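Local coordinates for protein DNA polymerase (Bacillus phage phi29, PDB 2PY5) that replicates the viral genome by protein-primed, strand-displacing DNA synthesis with high processivity and proofreads its product with a 3'-5' exonuclease, at residues 5-17 with 47-61. The protein carries 2 engineered substitutions. Numbering follows the deposited sequence.
Sequences PRKMYSCAFETTT and FMAWVLKVQADLYFH. Engineered in segment 5-17: Ala-12 (natural residue Asp). With nucleotides of chain A.
The Tyr-9 ring takes the edge of Trp-50 on its face: the CZ2-CH2 edge of the six-membered ring points onto its centre in a T-shaped stack with planes at 89°. Trp-50 reaches across from helix 44-54 because its CG stands anti to the backbone N (chi1 171°). Val-54 CG2 adds a contact 3.7 Å from Tyr-9 CE1, and the Tyr-9 hydroxyl is hydrogen-bonded to Glu-37. Two residues along the strand, on the same face of the sheet, Cys-11 CB sits over the face of Phe-60, 3.4 Å from its CZ. Phe-60 sets its CE2 edge over the centre of the Phe-13 ring in a tilted edge-to-face pair, and Phe-13 in turn sends its CE2 edge to the face of Phe-47, closing an aromatic cluster between helix and sheet. Strands 8-15 and 57-60 run parallel, joined by backbone bonds such as Tyr-59 N to Tyr-9 O (2.8 Å). Just before strand 8-15, Arg-6 NE makes a straight salt bridge to Asp-57 OD1 (2.9 Å, 176°), in the guanidinium plane but from above the carboxylate. At the strand's C-terminal end, O3' of DT7 of chain A, in the exonuclease site, donates a hydrogen bond to Glu-14 OE1 and accepts one from Thr-15 N; Ala-12 is engineered. Strands 24-31 and 113-121 flank the pair within the mixed sheet, with helix 44-54 packed on the Tyr-9 face and helix 160-182 on the Met-8 and Ser-10 face.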
ATOM      1  N   PRO F   5     -15.856  -2.077  28.714  1.00 57.30           N
ATOM      2  CA  PRO F   5     -14.509  -1.814  28.227  1.00 55.98           C
ATOM      3  C   PRO F   5     -14.316  -0.378  27.722  1.00 51.94           C
ATOM      4  O   PRO F   5     -15.055   0.523  28.134  1.00 54.22           O
ATOM      5  CB  PRO F   5     -14.356  -2.838  27.103  1.00 56.57           C
ATOM      6  CG  PRO F   5     -15.151  -4.023  27.583  1.00 57.83           C
ATOM      7  CD  PRO F   5     -16.221  -3.495  28.537  1.00 57.28           C
ATOM      8  N   ARG F   6     -13.337  -0.178  26.839  1.00 49.00           N
ATOM      9  CA  ARG F   6     -12.948   1.161  26.412  1.00 42.16           C
ATOM     10  C   ARG F   6     -13.795   1.679  25.259  1.00 39.82           C
ATOM     11  O   ARG F   6     -14.047   0.967  24.287  1.00 39.46           O
ATOM     12  CB  ARG F   6     -11.473   1.186  25.990  1.00 41.73           C
ATOM     13  CG  ARG F   6     -10.523   0.864  27.117  1.00 40.99           C
ATOM     14  CD  ARG F   6      -9.145   0.584  26.617  1.00 38.03           C
ATOM     15  NE  ARG F   6      -8.477   1.808  26.180  1.00 36.12           N
ATOM     16  CZ  ARG F   6      -7.990   2.731  26.999  1.00 35.76           C
ATOM     17  NH1 ARG F   6      -8.058   2.584  28.310  1.00 35.48           N
ATOM     18  NH2 ARG F   6      -7.410   3.808  26.495  1.00 33.70           N
ATOM     19  N   LYS F   7     -14.192   2.945  25.362  1.00 33.30           N
ATOM     20  CA  LYS F   7     -14.868   3.639  24.279  1.00 33.76           C
ATOM     21  C   LYS F   7     -13.890   3.917  23.145  1.00 35.14           C
ATOM     22  O   LYS F   7     -12.670   3.903  23.361  1.00 32.48           O
ATOM     23  CB  LYS F   7     -15.466   4.949  24.783  1.00 36.61           C
ATOM     24  CG  LYS F   7     -16.672   4.779  25.712  1.00 37.97           C
ATOM     25  CD  LYS F   7     -17.154   6.150  26.184  1.00 42.05           C
ATOM     26  CE  LYS F   7     -18.655   6.253  26.299  1.00 45.80           C
ATOM     27  NZ  LYS F   7     -19.078   7.687  26.473  1.00 46.87           N
ATOM     28  N   MET F   8     -14.439   4.150  21.951  1.00 35.12           N
ATOM     29  CA  MET F   8     -13.662   4.432  20.748  1.00 35.28           C
ATOM     30  C   MET F   8     -14.216   5.663  20.059  1.00 33.66           C
ATOM     31  O   MET F   8     -15.438   5.790  19.877  1.00 33.86           O
ATOM     32  CB  MET F   8     -13.714   3.266  19.762  1.00 39.21           C
ATOM     33  CG  MET F   8     -13.391   1.916  20.364  1.00 44.36           C
ATOM     34  SD  MET F   8     -13.756   0.542  19.242  1.00 48.63           S
ATOM     35  CE  MET F   8     -15.523   0.703  18.995  1.00 48.44           C
ATOM     36  N   TYR F   9     -13.310   6.532  19.633  1.00 32.06           N
ATOM     37  CA  TYR F   9     -13.695   7.781  18.983  1.00 29.86           C
ATOM     38  C   TYR F   9     -12.977   7.962  17.682  1.00 31.72           C
ATOM     39  O   TYR F   9     -11.794   7.672  17.586  1.00 32.80           O
ATOM     40  CB  TYR F   9     -13.366   8.979  19.881  1.00 29.76           C
ATOM     41  CG  TYR F   9     -14.216   9.047  21.132  1.00 31.44           C
ATOM     42  CD1 TYR F   9     -13.881   8.315  22.265  1.00 29.29           C
ATOM     43  CD2 TYR F   9     -15.361   9.824  21.167  1.00 31.98           C
ATOM     44  CE1 TYR F   9     -14.649   8.378  23.409  1.00 29.41           C
ATOM     45  CE2 TYR F   9     -16.145   9.879  22.285  1.00 30.05           C
ATOM     46  CZ  TYR F   9     -15.798   9.156  23.417  1.00 31.03           C
ATOM     47  OH  TYR F   9     -16.597   9.218  24.546  1.00 33.62           O
ATOM     48  N   SER F  10     -13.703   8.503  16.713  1.00 31.61           N
ATOM     49  CA  SER F  10     -13.169   9.031  15.468  1.00 31.61           C
ATOM     50  C   SER F  10     -12.908  10.527  15.603  1.00 31.63           C
ATOM     51  O   SER F  10     -13.812  11.278  15.965  1.00 31.33           O
ATOM     52  CB  SER F  10     -14.202   8.823  14.359  1.00 32.87           C
ATOM     53  OG  SER F  10     -13.751   9.381  13.153  1.00 34.14           O
ATOM     54  N   CYS F  11     -11.679  10.941  15.287  1.00 30.50           N
ATOM     55  CA  CYS F  11     -11.224  12.325  15.511  1.00 30.70           C
ATOM     56  C   CYS F  11     -10.622  12.967  14.273  1.00 31.95           C
ATOM     57  O   CYS F  11     -10.160  12.295  13.379  1.00 30.58           O
ATOM     58  CB  CYS F  11     -10.162  12.308  16.603  1.00 30.97           C
ATOM     59  SG  CYS F  11     -10.713  11.641  18.190  1.00 33.00           S
ATOM     60  N   ALA F  12     -10.620  14.297  14.237  1.00 30.99           N
ATOM     61  CA  ALA F  12      -9.954  15.033  13.162  1.00 30.25           C
ATOM     62  C   ALA F  12      -9.552  16.411  13.647  1.00 31.19           C
ATOM     63  O   ALA F  12     -10.164  16.959  14.572  1.00 32.92           O
ATOM     64  CB  ALA F  12     -10.867  15.180  11.966  1.00 30.85           C
ATOM     65  N   PHE F  13      -8.508  16.951  13.018  1.00 32.00           N
ATOM     66  CA  PHE F  13      -8.130  18.355  13.183  1.00 31.12           C
ATOM     67  C   PHE F  13      -8.195  19.087  11.849  1.00 30.72           C
ATOM     68  O   PHE F  13      -7.927  18.506  10.787  1.00 31.69           O
ATOM     69  CB  PHE F  13      -6.679  18.487  13.629  1.00 30.33           C
ATOM     70  CG  PHE F  13      -6.358  17.936  15.006  1.00 31.21           C
ATOM     71  CD1 PHE F  13      -5.099  17.433  15.243  1.00 31.33           C
ATOM     72  CD2 PHE F  13      -7.271  17.964  16.052  1.00 31.74           C
ATOM     73  CE1 PHE F  13      -4.730  16.979  16.482  1.00 32.21           C
ATOM     74  CE2 PHE F  13      -6.922  17.497  17.293  1.00 30.75           C
ATOM     75  CZ  PHE F  13      -5.639  16.989  17.510  1.00 32.80           C
ATOM     76  N   GLU F  14      -8.534  20.375  11.902  1.00 30.04           N
ATOM     77  CA  GLU F  14      -8.244  21.299  10.805  1.00 29.79           C
ATOM     78  C   GLU F  14      -7.143  22.211  11.310  1.00 28.11           C
ATOM     79  O   GLU F  14      -7.142  22.618  12.478  1.00 29.82           O
ATOM     80  CB  GLU F  14      -9.465  22.100  10.370  1.00 30.98           C
ATOM     81  CG  GLU F  14     -10.688  21.268  10.016  1.00 33.07           C
ATOM     82  CD  GLU F  14     -10.506  20.362   8.793  1.00 36.59           C
ATOM     83  OE1 GLU F  14      -9.571  20.560   7.984  1.00 35.99           O
ATOM     84  OE2 GLU F  14     -11.339  19.443   8.639  1.00 39.84           O
ATOM     85  N   THR F  15      -6.194  22.533  10.429  1.00 30.64           N
ATOM     86  CA  THR F  15      -4.968  23.184  10.859  1.00 29.61           C
ATOM     87  C   THR F  15      -4.613  24.366   9.952  1.00 29.11           C
ATOM     88  O   THR F  15      -5.009  24.417   8.796  1.00 31.31           O
ATOM     89  CB  THR F  15      -3.804  22.175  10.877  1.00 31.18           C
ATOM     90  OG1 THR F  15      -3.601  21.683   9.547  1.00 31.49           O
ATOM     91  CG2 THR F  15      -4.109  20.991  11.803  1.00 30.54           C
ATOM     92  N   THR F  16      -3.889  25.337  10.499  1.00 29.31           N
ATOM     93  CA  THR F  16      -3.413  26.444   9.709  1.00 28.69           C
ATOM     94  C   THR F  16      -2.228  26.011   8.855  1.00 30.30           C
ATOM     95  O   THR F  16      -1.588  24.990   9.144  1.00 30.84           O
ATOM     96  CB  THR F  16      -3.042  27.636  10.588  1.00 29.44           C
ATOM     97  OG1 THR F  16      -1.956  27.290  11.444  1.00 30.11           O
ATOM     98  CG2 THR F  16      -4.231  28.064  11.424  1.00 30.89           C
ATOM     99  N   THR F  17      -1.933  26.790   7.816  1.00 31.39           N
ATOM    100  CA  THR F  17      -1.050  26.330   6.750  1.00 31.82           C
ATOM    101  C   THR F  17       0.137  27.258   6.529  1.00 34.00           C
ATOM    102  O   THR F  17       0.726  27.271   5.458  1.00 34.19           O
ATOM    103  CB  THR F  17      -1.854  26.121   5.454  1.00 33.62           C
ATOM    104  OG1 THR F  17      -2.301  27.377   4.938  1.00 33.13           O
ATOM    105  CG2 THR F  17      -3.062  25.208   5.730  1.00 33.92           C
ATOM    106  N   PHE F  47      -9.283  20.119  23.465  1.00 30.85           N
ATOM    107  CA  PHE F  47      -9.305  18.742  22.939  1.00 29.25           C
ATOM    108  C   PHE F  47      -8.417  17.843  23.799  1.00 30.67           C
ATOM    109  O   PHE F  47      -8.819  16.742  24.217  1.00 30.92           O
ATOM    110  CB  PHE F  47      -8.801  18.704  21.500  1.00 29.83           C
ATOM    111  CG  PHE F  47      -8.733  17.294  20.930  1.00 30.03           C
ATOM    112  CD1 PHE F  47      -9.913  16.647  20.543  1.00 32.55           C
ATOM    113  CD2 PHE F  47      -7.525  16.627  20.776  1.00 31.64           C
ATOM    114  CE1 PHE F  47      -9.880  15.340  20.042  1.00 32.38           C
ATOM    115  CE2 PHE F  47      -7.493  15.326  20.258  1.00 31.95           C
ATOM    116  CZ  PHE F  47      -8.684  14.697  19.894  1.00 32.00           C
ATOM    117  N   MET F  48      -7.199  18.298  24.045  1.00 30.34           N
ATOM    118  CA  MET F  48      -6.224  17.472  24.768  1.00 30.01           C
ATOM    119  C   MET F  48      -6.629  17.248  26.243  1.00 31.00           C
ATOM    120  O   MET F  48      -6.353  16.188  26.815  1.00 30.04           O
ATOM    121  CB  MET F  48      -4.816  18.067  24.671  1.00 31.35           C
ATOM    122  CG  MET F  48      -4.265  18.000  23.270  1.00 30.80           C
ATOM    123  SD  MET F  48      -4.153  16.322  22.583  1.00 32.09           S
ATOM    124  CE  MET F  48      -3.026  15.514  23.744  1.00 30.62           C
ATOM    125  N   ALA F  49      -7.262  18.230  26.876  1.00 31.49           N
ATOM    126  CA  ALA F  49      -7.801  18.014  28.216  1.00 29.08           C
ATOM    127  C   ALA F  49      -8.780  16.826  28.202  1.00 31.62           C
ATOM    128  O   ALA F  49      -8.752  15.995  29.097  1.00 31.29           O
ATOM    129  CB  ALA F  49      -8.486  19.292  28.751  1.00 30.57           C
ATOM    130  N   TRP F  50      -9.617  16.762  27.169  1.00 30.62           N
ATOM    131  CA  TRP F  50     -10.553  15.665  26.977  1.00 30.66           C
ATOM    132  C   TRP F  50      -9.796  14.344  26.741  1.00 30.94           C
ATOM    133  O   TRP F  50     -10.107  13.313  27.377  1.00 30.44           O
ATOM    134  CB  TRP F  50     -11.508  15.988  25.818  1.00 31.59           C
ATOM    135  CG  TRP F  50     -12.364  14.826  25.403  1.00 31.62           C
ATOM    136  CD1 TRP F  50     -13.516  14.402  26.008  1.00 33.19           C
ATOM    137  CD2 TRP F  50     -12.140  13.941  24.295  1.00 30.11           C
ATOM    138  NE1 TRP F  50     -14.011  13.303  25.349  1.00 33.39           N
ATOM    139  CE2 TRP F  50     -13.196  13.003  24.294  1.00 31.49           C
ATOM    140  CE3 TRP F  50     -11.155  13.852  23.297  1.00 31.55           C
ATOM    141  CZ2 TRP F  50     -13.284  11.983  23.348  1.00 32.31           C
ATOM    142  CZ3 TRP F  50     -11.249  12.833  22.351  1.00 31.90           C
ATOM    143  CH2 TRP F  50     -12.323  11.921  22.381  1.00 32.53           C
ATOM    144  N   VAL F  51      -8.803  14.383  25.860  1.00 31.54           N
ATOM    145  CA  VAL F  51      -7.963  13.206  25.588  1.00 29.81           C
ATOM    146  C   VAL F  51      -7.415  12.631  26.898  1.00 30.14           C
ATOM    147  O   VAL F  51      -7.422  11.416  27.102  1.00 30.86           O
ATOM    148  CB  VAL F  51      -6.770  13.539  24.662  1.00 30.36           C
ATOM    149  CG1 VAL F  51      -5.784  12.358  24.579  1.00 32.28           C
ATOM    150  CG2 VAL F  51      -7.246  13.972  23.276  1.00 30.64           C
ATOM    151  N   LEU F  52      -6.949  13.496  27.796  1.00 28.86           N
ATOM    152  CA  LEU F  52      -6.277  13.015  28.993  1.00 28.23           C
ATOM    153  C   LEU F  52      -7.234  12.356  29.959  1.00 30.82           C
ATOM    154  O   LEU F  52      -6.827  11.488  30.731  1.00 34.28           O
ATOM    155  CB  LEU F  52      -5.484  14.109  29.673  1.00 30.29           C
ATOM    156  CG  LEU F  52      -4.330  14.725  28.899  1.00 31.01           C
ATOM    157  CD1 LEU F  52      -3.574  15.737  29.778  1.00 33.76           C
ATOM    158  CD2 LEU F  52      -3.381  13.693  28.324  1.00 34.04           C
ATOM    159  N   LYS F  53      -8.506  12.745  29.902  1.00 30.98           N
ATOM    160  CA  LYS F  53      -9.507  12.229  30.827  1.00 32.82           C
ATOM    161  C   LYS F  53     -10.345  11.085  30.272  1.00 32.61           C
ATOM    162  O   LYS F  53     -10.911  10.315  31.060  1.00 31.66           O
ATOM    163  CB  LYS F  53     -10.444  13.357  31.266  1.00 36.91           C
ATOM    164  CG  LYS F  53      -9.916  14.187  32.397  1.00 43.95           C
ATOM    165  CD  LYS F  53     -10.923  15.259  32.790  1.00 46.07           C
ATOM    166  CE  LYS F  53     -10.620  15.835  34.157  1.00 49.47           C
ATOM    167  NZ  LYS F  53     -11.419  17.072  34.408  1.00 51.34           N
ATOM    168  N   VAL F  54     -10.432  10.963  28.940  1.00 30.57           N
ATOM    169  CA  VAL F  54     -11.450  10.082  28.324  1.00 29.39           C
ATOM    170  C   VAL F  54     -11.125   8.596  28.422  1.00 32.52           C
ATOM    171  O   VAL F  54     -12.030   7.768  28.317  1.00 32.47           O
ATOM    172  CB  VAL F  54     -11.779  10.503  26.850  1.00 30.60           C
ATOM    173  CG1 VAL F  54     -10.623  10.204  25.912  1.00 30.70           C
ATOM    174  CG2 VAL F  54     -13.082   9.873  26.363  1.00 31.91           C
ATOM    175  N   GLN F  55      -9.856   8.248  28.664  1.00 31.45           N
ATOM    176  CA  GLN F  55      -9.468   6.830  28.836  1.00 32.15           C
ATOM    177  C   GLN F  55     -10.060   5.970  27.719  1.00 31.93           C
ATOM    178  O   GLN F  55     -10.734   4.954  27.980  1.00 33.74           O
ATOM    179  CB  GLN F  55      -9.932   6.278  30.197  1.00 33.24           C
ATOM    180  CG  GLN F  55      -9.377   7.001  31.405  1.00 35.24           C
ATOM    181  CD  GLN F  55      -9.611   6.223  32.678  1.00 33.45           C
ATOM    182  OE1 GLN F  55      -9.289   5.032  32.759  1.00 35.55           O
ATOM    183  NE2 GLN F  55     -10.167   6.886  33.687  1.00 35.56           N
ATOM    184  N   ALA F  56      -9.815   6.380  26.476  1.00 31.02           N
ATOM    185  CA  ALA F  56     -10.411   5.732  25.321  1.00 31.32           C
ATOM    186  C   ALA F  56      -9.389   5.393  24.245  1.00 30.69           C
ATOM    187  O   ALA F  56      -8.191   5.702  24.346  1.00 31.50           O
ATOM    188  CB  ALA F  56     -11.542   6.610  24.735  1.00 32.47           C
ATOM    189  N   ASP F  57      -9.884   4.757  23.197  1.00 31.00           N
ATOM    190  CA  ASP F  57      -9.122   4.528  21.995  1.00 31.08           C
ATOM    191  C   ASP F  57      -9.581   5.536  20.942  1.00 32.60           C
ATOM    192  O   ASP F  57     -10.762   5.562  20.591  1.00 32.72           O
ATOM    193  CB  ASP F  57      -9.402   3.125  21.471  1.00 32.22           C
ATOM    194  CG  ASP F  57      -8.844   2.030  22.360  1.00 35.96           C
ATOM    195  OD1 ASP F  57      -8.096   2.325  23.317  1.00 36.67           O
ATOM    196  OD2 ASP F  57      -9.158   0.844  22.079  1.00 39.13           O
ATOM    197  N   LEU F  58      -8.652   6.345  20.438  1.00 29.89           N
ATOM    198  CA  LEU F  58      -8.962   7.394  19.465  1.00 29.27           C
ATOM    199  C   LEU F  58      -8.350   7.022  18.147  1.00 32.87           C
ATOM    200  O   LEU F  58      -7.300   6.377  18.100  1.00 32.29           O
ATOM    201  CB  LEU F  58      -8.390   8.751  19.878  1.00 31.37           C
ATOM    202  CG  LEU F  58      -8.641   9.256  21.290  1.00 35.39           C
ATOM    203  CD1 LEU F  58      -8.160  10.735  21.455  1.00 34.65           C
ATOM    204  CD2 LEU F  58     -10.093   9.033  21.736  1.00 35.57           C
ATOM    205  N   TYR F  59      -9.006   7.449  17.082  1.00 31.28           N
ATOM    206  CA  TYR F  59      -8.542   7.212  15.720  1.00 32.92           C
ATOM    207  C   TYR F  59      -8.503   8.508  14.948  1.00 33.65           C
ATOM    208  O   TYR F  59      -9.507   9.241  14.923  1.00 34.38           O
ATOM    209  CB  TYR F  59      -9.506   6.253  15.013  1.00 32.64           C
ATOM    210  CG  TYR F  59      -9.405   4.860  15.552  1.00 30.71           C
ATOM    211  CD1 TYR F  59     -10.103   4.476  16.698  1.00 33.00           C
ATOM    212  CD2 TYR F  59      -8.576   3.933  14.932  1.00 30.84           C
ATOM    213  CE1 TYR F  59      -9.986   3.193  17.202  1.00 33.07           C
ATOM    214  CE2 TYR F  59      -8.455   2.652  15.429  1.00 31.58           C
ATOM    215  CZ  TYR F  59      -9.146   2.290  16.563  1.00 32.37           C
ATOM    216  OH  TYR F  59      -9.015   1.004  17.062  1.00 36.11           O
ATOM    217  N   PHE F  60      -7.363   8.797  14.321  1.00 30.88           N
ATOM    218  CA  PHE F  60      -7.256   9.876  13.342  1.00 29.37           C
ATOM    219  C   PHE F  60      -6.947   9.227  12.016  1.00 29.52           C
ATOM    220  O   PHE F  60      -6.212   8.207  11.963  1.00 30.70           O
ATOM    221  CB  PHE F  60      -6.126  10.864  13.679  1.00 29.78           C
ATOM    222  CG  PHE F  60      -6.448  11.807  14.814  1.00 30.11           C
ATOM    223  CD1 PHE F  60      -6.320  11.401  16.137  1.00 30.89           C
ATOM    224  CD2 PHE F  60      -6.843  13.105  14.551  1.00 30.27           C
ATOM    225  CE1 PHE F  60      -6.589  12.267  17.164  1.00 31.44           C
ATOM    226  CE2 PHE F  60      -7.122  13.975  15.598  1.00 31.75           C
ATOM    227  CZ  PHE F  60      -6.983  13.551  16.898  1.00 32.35           C
ATOM    228  N   HIS F  61      -7.465   9.810  10.941  1.00 29.03           N
ATOM    229  CA  HIS F  61      -7.140   9.322   9.590  1.00 29.46           C
ATOM    230  C   HIS F  61      -5.844   9.966   9.113  1.00 30.86           C
ATOM    231  O   HIS F  61      -5.764  11.184   8.928  1.00 32.36           O
ATOM    232  CB  HIS F  61      -8.262   9.576   8.598  1.00 30.05           C
ATOM    233  CG  HIS F  61      -8.327   8.546   7.515  1.00 30.40           C
ATOM    234  ND1 HIS F  61      -8.547   7.217   7.778  1.00 31.01           N
ATOM    235  CD2 HIS F  61      -8.152   8.643   6.175  1.00 32.06           C
ATOM    236  CE1 HIS F  61      -8.542   6.539   6.645  1.00 30.52           C
ATOM    237  NE2 HIS F  61      -8.294   7.380   5.656  1.00 31.27           N
TER
ATOM    238  P    DT A   7      -7.712  16.864   5.771  1.00 27.71           P
ATOM    239  OP1  DT A   7      -8.949  16.881   6.568  1.00 28.12           O
ATOM    240  OP2  DT A   7      -7.783  16.794   4.298  1.00 28.50           O
ATOM    241  O5'  DT A   7      -6.825  18.157   6.083  1.00 26.32           O
ATOM    242  C5'  DT A   7      -6.435  18.483   7.408  1.00 24.66           C
ATOM    243  C4'  DT A   7      -5.635  19.772   7.357  1.00 22.33           C
ATOM    244  O4'  DT A   7      -4.487  19.586   6.505  1.00 23.57           O
ATOM    245  C3'  DT A   7      -6.353  20.986   6.764  1.00 24.05           C
ATOM    246  O3'  DT A   7      -7.147  21.687   7.731  1.00 23.43           O
ATOM    247  C2'  DT A   7      -5.166  21.834   6.332  1.00 22.42           C
ATOM    248  C1'  DT A   7      -4.156  20.803   5.861  1.00 25.68           C
ATOM    249  N1   DT A   7      -4.141  20.588   4.369  1.00 26.19           N
ATOM    250  C2   DT A   7      -3.371  21.440   3.617  1.00 27.26           C
ATOM    251  O2   DT A   7      -2.718  22.349   4.096  1.00 28.07           O
ATOM    252  N3   DT A   7      -3.383  21.194   2.272  1.00 28.35           N
ATOM    253  C4   DT A   7      -4.074  20.195   1.617  1.00 29.84           C
ATOM    254  O4   DT A   7      -4.011  20.068   0.389  1.00 31.28           O
ATOM    255  C5   DT A   7      -4.865  19.333   2.459  1.00 28.58           C
ATOM    256  C7   DT A   7      -5.652  18.212   1.850  1.00 29.10           C
ATOM    257  C6   DT A   7      -4.867  19.557   3.784  1.00 27.41           C
ATOM    258  P    DT A   6      -6.969  11.740   3.206  1.00 23.67           P
ATOM    259  OP1  DT A   6      -8.192  11.310   3.874  1.00 23.00           O
ATOM    260  OP2  DT A   6      -7.006  12.385   1.890  1.00 24.62           O
ATOM    261  O5'  DT A   6      -6.231  12.831   4.130  1.00 22.86           O
ATOM    262  C5'  DT A   6      -6.242  12.703   5.542  1.00 22.53           C
ATOM    263  C4'  DT A   6      -5.339  13.780   6.096  1.00 20.85           C
ATOM    264  O4'  DT A   6      -3.986  13.594   5.647  1.00 21.97           O
ATOM    265  C3'  DT A   6      -5.714  15.180   5.622  1.00 22.76           C
ATOM    266  O3'  DT A   6      -6.770  15.730   6.408  1.00 24.27           O
ATOM    267  C2'  DT A   6      -4.393  15.925   5.762  1.00 23.07           C
ATOM    268  C1'  DT A   6      -3.331  14.848   5.577  1.00 24.15           C
ATOM    269  N1   DT A   6      -2.632  14.891   4.259  1.00 22.32           N
ATOM    270  C2   DT A   6      -1.267  14.754   4.248  1.00 22.89           C
ATOM    271  O2   DT A   6      -0.595  14.599   5.249  1.00 25.49           O
ATOM    272  N3   DT A   6      -0.709  14.812   2.995  1.00 24.56           N
ATOM    273  C4   DT A   6      -1.371  14.970   1.788  1.00 24.66           C
ATOM    274  O4   DT A   6      -0.764  14.996   0.722  1.00 27.77           O
ATOM    275  C5   DT A   6      -2.806  15.076   1.875  1.00 25.44           C
ATOM    276  C7   DT A   6      -3.629  15.250   0.643  1.00 27.29           C
ATOM    277  C6   DT A   6      -3.368  15.034   3.099  1.00 23.78           C
TER
HETATM  278  O   HOH W   1      -7.382   3.899  31.014  1.00 23.23           O
HETATM  279  O   HOH W   2     -12.390  -0.233  22.530  1.00 55.28           O
HETATM  280  O   HOH W   3     -13.419   4.579  27.686  1.00 33.09           O
HETATM  281  O   HOH W   4      -8.582  12.464  11.121  1.00 20.40           O